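Local atomic coordinates of caltubin, EF-hand (Lymnaea stagnalis, PDB entry 6VAN), a protein that probably binds calcium through paired EF-hand helix-loop-helix motifs, whose metal-binding loops hold strontium ions in this crystal. Residues I33-K37 with V103-V107; A80-F84 with L133-F138; Y121-A125 with K139-S143. All coordinates share one frame; numbering follows the deposited sequence.

Contact 1: residues I33-K37 with V103-V107; sequences IRRFK and VAEAV
Phe36 presses its CB against two apolar side chains at the end of helix 97-106, lying 3.9 Å from both Val103 CG1 and Ala106 CB. Further out, its ring atom CD1 reaches Val107 CG1 at 4.0 Å, so Phe36 touches three residues spread over little more than a turn. Branched valines and a small alanine suit this place: the two valines offer methyl groups to the aromatic side chain, while the alanine is short enough for its CB to come within 3.9 Å of Phe36 CA. The backbones are closest at Phe36 and Val103, 5.0 Å apart from CA to CA. Ala106 CB also lies 3.3 Å from Arg35 O. No hydrogen bond spans the two segments, and the join is one of van der Waals fit.

Arg35 covers the outer part of the contact. Its chain bends at chi3 (44°), which brings NH2 within 3.5 Å of Val107 CA while NH1 is hydrogen-bonded to the carbonyl of Tyr32. That bond helps to fix the guanidinium, whose NH1 in turn lies at the edge of the Phe36 ring and in its plane. With chi1 at 54°, the Phe36 ring folds back over its own chain, and Ile33 O stands 3.7 Å above the ring plane, over its centre. The same carbonyl accepts from Phe36 N and, at 2.8 Å, from Lys37 N, which tightens the turn that presents Phe36.

Beyond these residues, Phe36 packs on Leu86 and Val103 on Gln87, both in helix 77-87. Lys37 runs off the other way to a salt bridge with Asp91, and Ala104 faces Ala114 of helix 111-122. The contact therefore joins the chain around the C-terminal end of helix 26-34 to the end of helix 97-106, beside helix 77-87.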
loop_
_atom_site.group_PDB
_atom_site.type_symbol
_atom_site.label_atom_id
_atom_site.label_comp_id
_atom_site.label_asym_id
_atom_site.label_seq_id
_atom_site.Cartn_x
_atom_site.Cartn_y
_atom_site.Cartn_z
ATOM N N ILE A 33 -1.663 6.353 -5.559
ATOM C CA ILE A 33 -0.240 6.096 -5.184
ATOM C C ILE A 33 0.516 7.427 -5.100
ATOM O O ILE A 33 1.432 7.528 -4.266
ATOM C CB ILE A 33 0.424 5.098 -6.139
ATOM C CG1 ILE A 33 -0.277 3.732 -6.079
ATOM C CG2 ILE A 33 1.913 4.986 -5.855
ATOM C CD1 ILE A 33 0.239 2.729 -7.065
ATOM N N ARG A 34 0.153 8.426 -5.900
ATOM C CA ARG A 34 0.881 9.721 -5.941
ATOM C C ARG A 34 0.807 10.433 -4.594
ATOM O O ARG A 34 1.737 11.213 -4.323
ATOM C CB ARG A 34 0.305 10.645 -7.013
ATOM C CG ARG A 34 1.080 10.617 -8.313
ATOM C CD ARG A 34 0.553 11.659 -9.300
ATOM N NE ARG A 34 1.402 11.787 -10.478
ATOM C CZ ARG A 34 1.075 12.441 -11.589
ATOM N NH1 ARG A 34 -0.105 13.035 -11.688
ATOM N NH2 ARG A 34 1.928 12.485 -12.605
ATOM N N ARG A 35 -0.244 10.199 -3.806
ATOM C CA ARG A 35 -0.383 10.779 -2.451
ATOM C C ARG A 35 0.913 10.508 -1.670
ATOM O O ARG A 35 1.381 11.429 -1.020
ATOM C CB ARG A 35 -1.605 10.219 -1.724
ATOM C CG ARG A 35 -2.933 10.792 -2.210
ATOM C CD ARG A 35 -4.150 9.929 -1.897
ATOM N NE ARG A 35 -4.202 9.375 -0.534
ATOM C CZ ARG A 35 -3.882 8.118 -0.185
ATOM N NH1 ARG A 35 -3.471 7.240 -1.086
ATOM N NH2 ARG A 35 -3.970 7.743 1.081
ATOM N N PHE A 36 1.488 9.308 -1.788
ATOM C CA PHE A 36 2.617 8.864 -0.920
ATOM C C PHE A 36 3.874 8.492 -1.708
ATOM O O PHE A 36 4.926 8.355 -1.077
ATOM C CB PHE A 36 2.160 7.729 -0.003
ATOM C CG PHE A 36 1.534 6.525 -0.665
ATOM C CD1 PHE A 36 0.164 6.438 -0.867
ATOM C CD2 PHE A 36 2.301 5.427 -1.002
ATOM C CE1 PHE A 36 -0.420 5.304 -1.406
ATOM C CE2 PHE A 36 1.709 4.294 -1.543
ATOM C CZ PHE A 36 0.361 4.247 -1.777
ATOM N N LYS A 37 3.806 8.334 -3.022
ATOM C CA LYS A 37 5.000 8.260 -3.902
ATOM C C LYS A 37 4.722 9.207 -5.064
ATOM O O LYS A 37 4.300 8.778 -6.137
ATOM C CB LYS A 37 5.319 6.817 -4.327
ATOM C CG LYS A 37 6.713 6.614 -4.902
ATOM C CD LYS A 37 7.154 5.162 -5.139
ATOM C CE LYS A 37 8.621 5.028 -5.529
ATOM N NZ LYS A 37 9.089 3.627 -5.530
ATOM N N VAL A 103 5.182 8.794 4.391
ATOM C CA VAL A 103 4.079 8.030 3.783
ATOM C C VAL A 103 2.889 8.027 4.757
ATOM O O VAL A 103 1.720 8.221 4.311
ATOM C CB VAL A 103 4.518 6.606 3.412
ATOM C CG1 VAL A 103 3.312 5.718 3.148
ATOM C CG2 VAL A 103 5.487 6.611 2.242
ATOM N N ALA A 104 3.135 7.815 6.038
ATOM C CA ALA A 104 2.050 7.773 7.038
ATOM C C ALA A 104 1.308 9.116 7.077
ATOM O O ALA A 104 0.044 9.111 7.097
ATOM C CB ALA A 104 2.569 7.385 8.379
ATOM N N GLU A 105 2.028 10.228 7.023
ATOM C CA GLU A 105 1.384 11.579 7.007
ATOM C C GLU A 105 0.555 11.699 5.727
ATOM O O GLU A 105 -0.609 12.173 5.776
ATOM C CB GLU A 105 2.423 12.685 7.161
ATOM C CG GLU A 105 3.037 12.747 8.546
ATOM C CD GLU A 105 3.753 14.038 8.924
ATOM O OE1 GLU A 105 3.154 15.103 8.740
ATOM O OE2 GLU A 105 4.850 13.975 9.471
ATOM N N ALA A 106 1.090 11.232 4.616
ATOM C CA ALA A 106 0.452 11.370 3.294
ATOM C C ALA A 106 -0.881 10.631 3.236
ATOM O O ALA A 106 -1.735 11.053 2.444
ATOM C CB ALA A 106 1.405 10.882 2.227
ATOM N N VAL A 107 -1.069 9.561 4.018
ATOM C CA VAL A 107 -2.314 8.745 4.006
ATOM C C VAL A 107 -3.258 9.173 5.137
ATOM O O VAL A 107 -4.285 8.517 5.303
ATOM C CB VAL A 107 -2.029 7.238 4.067
ATOM C CG1 VAL A 107 -1.102 6.772 2.946
ATOM C CG2 VAL A 107 -1.479 6.820 5.410
#

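Contact 2: residues A80-F84 with L133-F138. With SR (strontium ion), chain F.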
loop_
_atom_site.group_PDB
_atom_site.type_symbol
_atom_site.label_atom_id
_atom_site.label_comp_id
_atom_site.label_asym_id
_atom_site.label_seq_id
_atom_site.Cartn_x
_atom_site.Cartn_y
_atom_site.Cartn_z
ATOM N N ALA A 80 3.948 -8.229 -0.013
ATOM C CA ALA A 80 4.694 -7.366 0.927
ATOM C C ALA A 80 5.681 -6.482 0.153
ATOM O O ALA A 80 5.780 -5.292 0.451
ATOM C CB ALA A 80 5.374 -8.204 1.981
ATOM N N ASN A 81 6.375 -7.050 -0.826
ATOM C CA ASN A 81 7.367 -6.300 -1.620
ATOM C C ASN A 81 6.703 -5.151 -2.377
ATOM O O ASN A 81 7.334 -4.118 -2.585
ATOM C CB ASN A 81 8.118 -7.248 -2.528
ATOM C CG ASN A 81 9.384 -6.649 -3.072
ATOM O OD1 ASN A 81 10.030 -5.846 -2.421
ATOM N ND2 ASN A 81 9.775 -7.097 -4.248
ATOM N N GLU A 82 5.486 -5.340 -2.834
ATOM C CA GLU A 82 4.797 -4.260 -3.558
ATOM C C GLU A 82 4.658 -3.031 -2.654
ATOM O O GLU A 82 4.973 -1.958 -3.083
ATOM C CB GLU A 82 3.423 -4.746 -3.981
ATOM C CG GLU A 82 2.604 -3.705 -4.721
ATOM C CD GLU A 82 1.288 -4.276 -5.227
ATOM O OE1 GLU A 82 0.400 -4.489 -4.398
ATOM O OE2 GLU A 82 1.182 -4.518 -6.415
ATOM N N TRP A 83 4.221 -3.214 -1.414
ATOM C CA TRP A 83 4.081 -2.073 -0.468
ATOM C C TRP A 83 5.467 -1.556 -0.065
ATOM O O TRP A 83 5.638 -0.375 0.128
ATOM C CB TRP A 83 3.254 -2.486 0.746
ATOM C CG TRP A 83 1.853 -2.852 0.383
ATOM C CD1 TRP A 83 1.268 -4.073 0.497
ATOM C CD2 TRP A 83 0.868 -1.989 -0.191
ATOM N NE1 TRP A 83 0.005 -4.033 0.005
ATOM C CE2 TRP A 83 -0.271 -2.772 -0.434
ATOM C CE3 TRP A 83 0.862 -0.645 -0.559
ATOM C CZ2 TRP A 83 -1.438 -2.218 -0.980
ATOM C CZ3 TRP A 83 -0.287 -0.105 -1.097
ATOM C CH2 TRP A 83 -1.417 -0.883 -1.285
ATOM N N PHE A 84 6.433 -2.453 0.089
ATOM C CA PHE A 84 7.828 -2.051 0.385
ATOM C C PHE A 84 8.306 -1.075 -0.704
ATOM O O PHE A 84 8.783 0.031 -0.401
ATOM C CB PHE A 84 8.712 -3.290 0.444
ATOM C CG PHE A 84 10.155 -3.000 0.796
ATOM C CD1 PHE A 84 10.537 -2.775 2.102
ATOM C CD2 PHE A 84 11.131 -2.946 -0.201
ATOM C CE1 PHE A 84 11.867 -2.521 2.417
ATOM C CE2 PHE A 84 12.454 -2.680 0.125
ATOM C CZ PHE A 84 12.811 -2.461 1.431
ATOM N N LEU A 133 14.620 -0.217 7.081
ATOM C CA LEU A 133 14.246 -1.645 6.912
ATOM C C LEU A 133 14.623 -2.132 5.522
ATOM O O LEU A 133 14.295 -1.487 4.531
ATOM C CB LEU A 133 12.752 -1.829 7.119
ATOM C CG LEU A 133 12.190 -1.338 8.451
ATOM C CD1 LEU A 133 10.693 -1.572 8.514
ATOM C CD2 LEU A 133 12.895 -1.939 9.655
ATOM N N SER A 134 15.229 -3.307 5.487
ATOM C CA SER A 134 15.334 -4.108 4.256
ATOM C C SER A 134 14.002 -4.793 4.003
ATOM O O SER A 134 13.150 -4.853 4.926
ATOM C CB SER A 134 16.398 -5.135 4.417
ATOM O OG SER A 134 16.031 -6.030 5.434
ATOM N N LEU A 135 13.831 -5.411 2.837
ATOM C CA LEU A 135 12.618 -6.202 2.587
ATOM C C LEU A 135 12.515 -7.291 3.646
ATOM O O LEU A 135 11.406 -7.595 4.123
ATOM C CB LEU A 135 12.652 -6.798 1.182
ATOM C CG LEU A 135 11.498 -7.723 0.837
ATOM C CD1 LEU A 135 10.143 -7.019 0.874
ATOM C CD2 LEU A 135 11.747 -8.361 -0.513
ATOM N N ASP A 136 13.633 -7.918 3.991
ATOM C CA ASP A 136 13.599 -9.058 4.928
ATOM C C ASP A 136 13.184 -8.627 6.346
ATOM O O ASP A 136 12.598 -9.426 7.062
ATOM C CB ASP A 136 14.929 -9.799 4.908
ATOM C CG ASP A 136 14.945 -10.784 3.758
ATOM O OD1 ASP A 136 14.108 -11.715 3.773
ATOM O OD2 ASP A 136 15.747 -10.565 2.843
ATOM N N GLU A 137 13.513 -7.414 6.743
ATOM C CA GLU A 137 13.016 -6.866 8.019
ATOM C C GLU A 137 11.537 -6.487 7.864
ATOM O O GLU A 137 10.707 -6.855 8.727
ATOM C CB GLU A 137 13.847 -5.658 8.406
ATOM C CG GLU A 137 15.261 -6.002 8.859
ATOM C CD GLU A 137 16.155 -4.799 9.037
ATOM O OE1 GLU A 137 16.063 -3.836 8.240
ATOM O OE2 GLU A 137 16.949 -4.791 9.973
ATOM N N PHE A 138 11.220 -5.746 6.819
ATOM C CA PHE A 138 9.853 -5.246 6.587
ATOM C C PHE A 138 8.837 -6.389 6.600
ATOM O O PHE A 138 7.750 -6.289 7.193
ATOM C CB PHE A 138 9.811 -4.522 5.260
ATOM C CG PHE A 138 8.465 -4.004 4.867
ATOM C CD1 PHE A 138 7.969 -2.851 5.439
ATOM C CD2 PHE A 138 7.714 -4.637 3.909
ATOM C CE1 PHE A 138 6.724 -2.369 5.067
ATOM C CE2 PHE A 138 6.485 -4.141 3.525
ATOM C CZ PHE A 138 6.001 -2.996 4.097
HETATM SR SR SR F . 17.886 -2.373 9.283
HETATM O O HOH W 1 19.077 -2.230 7.065
HETATM O O HOH W 2 19.310 -4.532 8.050
#
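Phe84 reaches from helix 77-87 into the corner made by Leu133, Leu135 and Phe138. Its CB touches both Leu135 CD1 and Phe138 CD2, the latter 3.8 Å away. CG lies anti to the backbone N (chi1 -178°), which sends the ring outward from the helix. Along one ring edge, CD1 meets Phe138 CG at 3.7 Å, the two ring planes standing oblique at 57°. Next, CE1 comes within 3.4 Å of Leu133 O, which lies in the ring plane; at the tip, CZ approaches Leu135 N, also at 3.4 Å. Leu135 CB sits over the face in a CH-pi contact, 4.2 Å from the ring centroid. Were this ring cut back to an alanine, Leu135 CB would probably lose the face it rests on and Phe138 the edge it meets, opening a gap beside the start of helix 135-138. That start is fixed by a capping box: Ser134 OG accepts from Glu137 N, and Glu137 OE1 from Ser134 N. Both oxygens of Glu137 also bind strontium, with Asp126, Asn128, Asp130 and the carbonyl O of Lys132. One short helix thus carries an apolar contact, with no hydrogen bond across it, and a polar, metal-bound carboxylate.

Contact 3: residues Y121-A125 with K139-S143; sequences YYMSA and KTLYS. With SR (strontium ion), chain I; EDO (1,2-ethanediol), chain K.
Ala125 and Thr140 are the nearest backbone neighbours, their CA atoms 6.8 Å apart, where the chain leaving helix 111-122 passes residues 139-141, which keep helical backbone angles. Leu141 fills the space between. Its two methyl branches divide the work: CD1 lies 3.8 Å from Tyr122 CD1, while CD2 meets Ala125 CB at 3.7 Å and also touches the ring of Tyr121 at CE1. A leucine suits the place because its two methyls can meet different neighbours at once, and the small Ala125 leaves room for it. Ala125 CB further touches Thr140 OG1, a hydroxyl that is itself hydrogen-bonded to Glu137 O.

The two segments flank the metal-binding loop of an EF-hand: helix 111-122 enters, the loop that holds Asp126 and Glu137 follows, and the chain leaves through helix 135-138 into residues 139-143. On the exposed side, Tyr121 extends with its CG anti to the backbone N (chi1 170°), and its OH donates to Leu141 O; at 2.5 Å, and from one of two modelled conformers, the details of this bond are doubtful. Ser124 OG donates to Tyr121 O, tilted 26° from the carbonyl plane.

Beyond the packing, Ser143 binds another strontium ion, outside the EF-hand loop, through O and OG, with four waters around it. A 1,2-ethanediol, probably from the crystallisation liquor, accepts from Ser143 OG and donates to Lys139 O.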
loop_
_atom_site.group_PDB
_atom_site.type_symbol
_atom_site.label_atom_id
_atom_site.label_comp_id
_atom_site.label_asym_id
_atom_site.label_seq_id
_atom_site.Cartn_x
_atom_site.Cartn_y
_atom_site.Cartn_z
ATOM N N TYR A 121 6.206 0.455 16.161
ATOM C CA TYR A 121 5.900 -0.815 15.457
ATOM C C TYR A 121 6.901 -1.064 14.321
ATOM O O TYR A 121 7.457 -2.167 14.234
ATOM C CB TYR A 121 4.456 -0.764 14.973
ATOM C CG TYR A 121 3.993 -1.842 14.024
ATOM C CD1 TYR A 121 4.316 -3.176 14.195
ATOM C CD2 TYR A 121 3.145 -1.510 12.985
ATOM C CE1 TYR A 121 3.841 -4.151 13.321
ATOM C CE2 TYR A 121 2.652 -2.463 12.116
ATOM C CZ TYR A 121 3.011 -3.787 12.270
ATOM O OH TYR A 121 2.496 -4.699 11.395
ATOM N N TYR A 122 7.095 -0.122 13.423
ATOM C CA TYR A 122 7.921 -0.423 12.227
ATOM C C TYR A 122 9.381 -0.645 12.604
ATOM O O TYR A 122 10.000 -1.627 12.139
ATOM C CB TYR A 122 7.764 0.625 11.144
ATOM C CG TYR A 122 6.413 0.665 10.480
ATOM C CD1 TYR A 122 5.422 -0.274 10.735
ATOM C CD2 TYR A 122 6.127 1.667 9.582
ATOM C CE1 TYR A 122 4.193 -0.217 10.110
ATOM C CE2 TYR A 122 4.911 1.725 8.937
ATOM C CZ TYR A 122 3.949 0.772 9.188
ATOM O OH TYR A 122 2.753 0.783 8.522
HETATM N N MSE A 123 9.940 0.218 13.457
HETATM C CA MSE A 123 11.354 0.115 13.810
HETATM C C MSE A 123 11.599 -1.071 14.739
HETATM O O MSE A 123 12.743 -1.482 14.903
HETATM C CB MSE A 123 11.879 1.405 14.443
HETATM C CG MSE A 123 12.083 2.527 13.454
HETATM SE SE MSE A 123 13.237 2.088 11.894
HETATM C CE MSE A 123 12.038 1.963 10.320
ATOM N N SER A 124 10.552 -1.669 15.301
ATOM C CA SER A 124 10.737 -2.890 16.096
ATOM C C SER A 124 11.338 -4.001 15.203
ATOM O O SER A 124 11.932 -4.980 15.760
ATOM C CB SER A 124 9.468 -3.364 16.757
ATOM O OG SER A 124 8.573 -3.974 15.861
ATOM N N ALA A 125 11.198 -3.902 13.872
ATOM C CA ALA A 125 11.754 -4.860 12.877
ATOM C C ALA A 125 13.155 -4.458 12.416
ATOM O O ALA A 125 13.756 -5.209 11.625
ATOM C CB ALA A 125 10.801 -5.000 11.714
ATOM N N LYS A 139 9.155 -7.501 5.957
ATOM C CA LYS A 139 8.148 -8.581 5.799
ATOM C C LYS A 139 7.730 -9.131 7.154
ATOM O O LYS A 139 6.612 -9.676 7.244
ATOM C CB LYS A 139 8.696 -9.714 4.920
ATOM C CG LYS A 139 9.811 -10.505 5.565
ATOM C CD LYS A 139 10.451 -11.542 4.667
ATOM C CE LYS A 139 11.320 -12.462 5.499
ATOM N NZ LYS A 139 12.269 -13.235 4.676
ATOM N N THR A 140 8.558 -9.002 8.177
ATOM C CA THR A 140 8.228 -9.564 9.495
ATOM C C THR A 140 7.074 -8.783 10.118
ATOM O O THR A 140 6.439 -9.311 11.054
ATOM C CB THR A 140 9.405 -9.558 10.472
ATOM O OG1 THR A 140 9.749 -8.240 10.871
ATOM C CG2 THR A 140 10.629 -10.251 9.920
ATOM N N LEU A 141 6.760 -7.590 9.622
ATOM C CA LEU A 141 5.693 -6.758 10.237
ATOM C C LEU A 141 4.331 -7.366 9.936
ATOM O O LEU A 141 3.363 -6.947 10.565
ATOM C CB LEU A 141 5.810 -5.340 9.712
ATOM C CG LEU A 141 7.078 -4.602 10.114
ATOM C CD1 LEU A 141 7.195 -3.305 9.330
ATOM C CD2 LEU A 141 7.139 -4.342 11.611
ATOM N N TYR A 142 4.254 -8.328 9.019
ATOM C CA TYR A 142 2.977 -8.980 8.683
ATOM C C TYR A 142 2.661 -10.145 9.612
ATOM O O TYR A 142 1.545 -10.648 9.488
ATOM C CB TYR A 142 2.990 -9.415 7.227
ATOM C CG TYR A 142 2.809 -8.241 6.308
ATOM C CD1 TYR A 142 1.551 -7.765 6.033
ATOM C CD2 TYR A 142 3.898 -7.562 5.774
ATOM C CE1 TYR A 142 1.373 -6.663 5.204
ATOM C CE2 TYR A 142 3.741 -6.481 4.931
ATOM C CZ TYR A 142 2.467 -6.033 4.640
ATOM O OH TYR A 142 2.308 -4.930 3.849
ATOM N N SER A 143 3.533 -10.502 10.534
ATOM C CA SER A 143 3.296 -11.662 11.432
ATOM C C SER A 143 3.726 -11.347 12.861
ATOM O O SER A 143 4.481 -12.124 13.458
ATOM C CB SER A 143 3.996 -12.863 10.893
ATOM O OG SER A 143 5.394 -12.682 10.949
HETATM SR SR SR I . 6.538 -13.398 13.152
HETATM C C1 EDO K . 6.919 -13.677 7.196
HETATM O O1 EDO K . 7.177 -14.470 8.356
HETATM C C2 EDO K . 5.659 -12.938 7.295
HETATM O O2 EDO K . 5.666 -11.966 8.343
HETATM O O HOH W 3 7.263 -10.981 13.075
HETATM O O HOH W 4 8.196 -13.231 10.778
HETATM O O HOH W 5 6.753 -12.733 15.634
HETATM O O HOH W 6 5.200 -14.673 14.635
#

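How the contacts relate
Contacts 2 and 3 are close neighbours, their centres about 9 Å apart, and they touch: Glu137 CG packs on Ala125 O, and Leu133 lies against Tyr122 and Ala125. Their segments alternate along the chain. Contact 2 ties the last EF-hand to helix 77-87, the entering helix of the hand before it, while contact 3 closes that last hand on itself. Contact 1 lies about 17 Å from contact 2 and 19 Å from contact 3, centre to centre. It closes before contact 3 opens and links the first EF-hand to the third. Contact 2 and the two-stranded sheet 95-96/132-133 thus join the third and fourth hands, and contact 1 joins that pair to the N-terminal half.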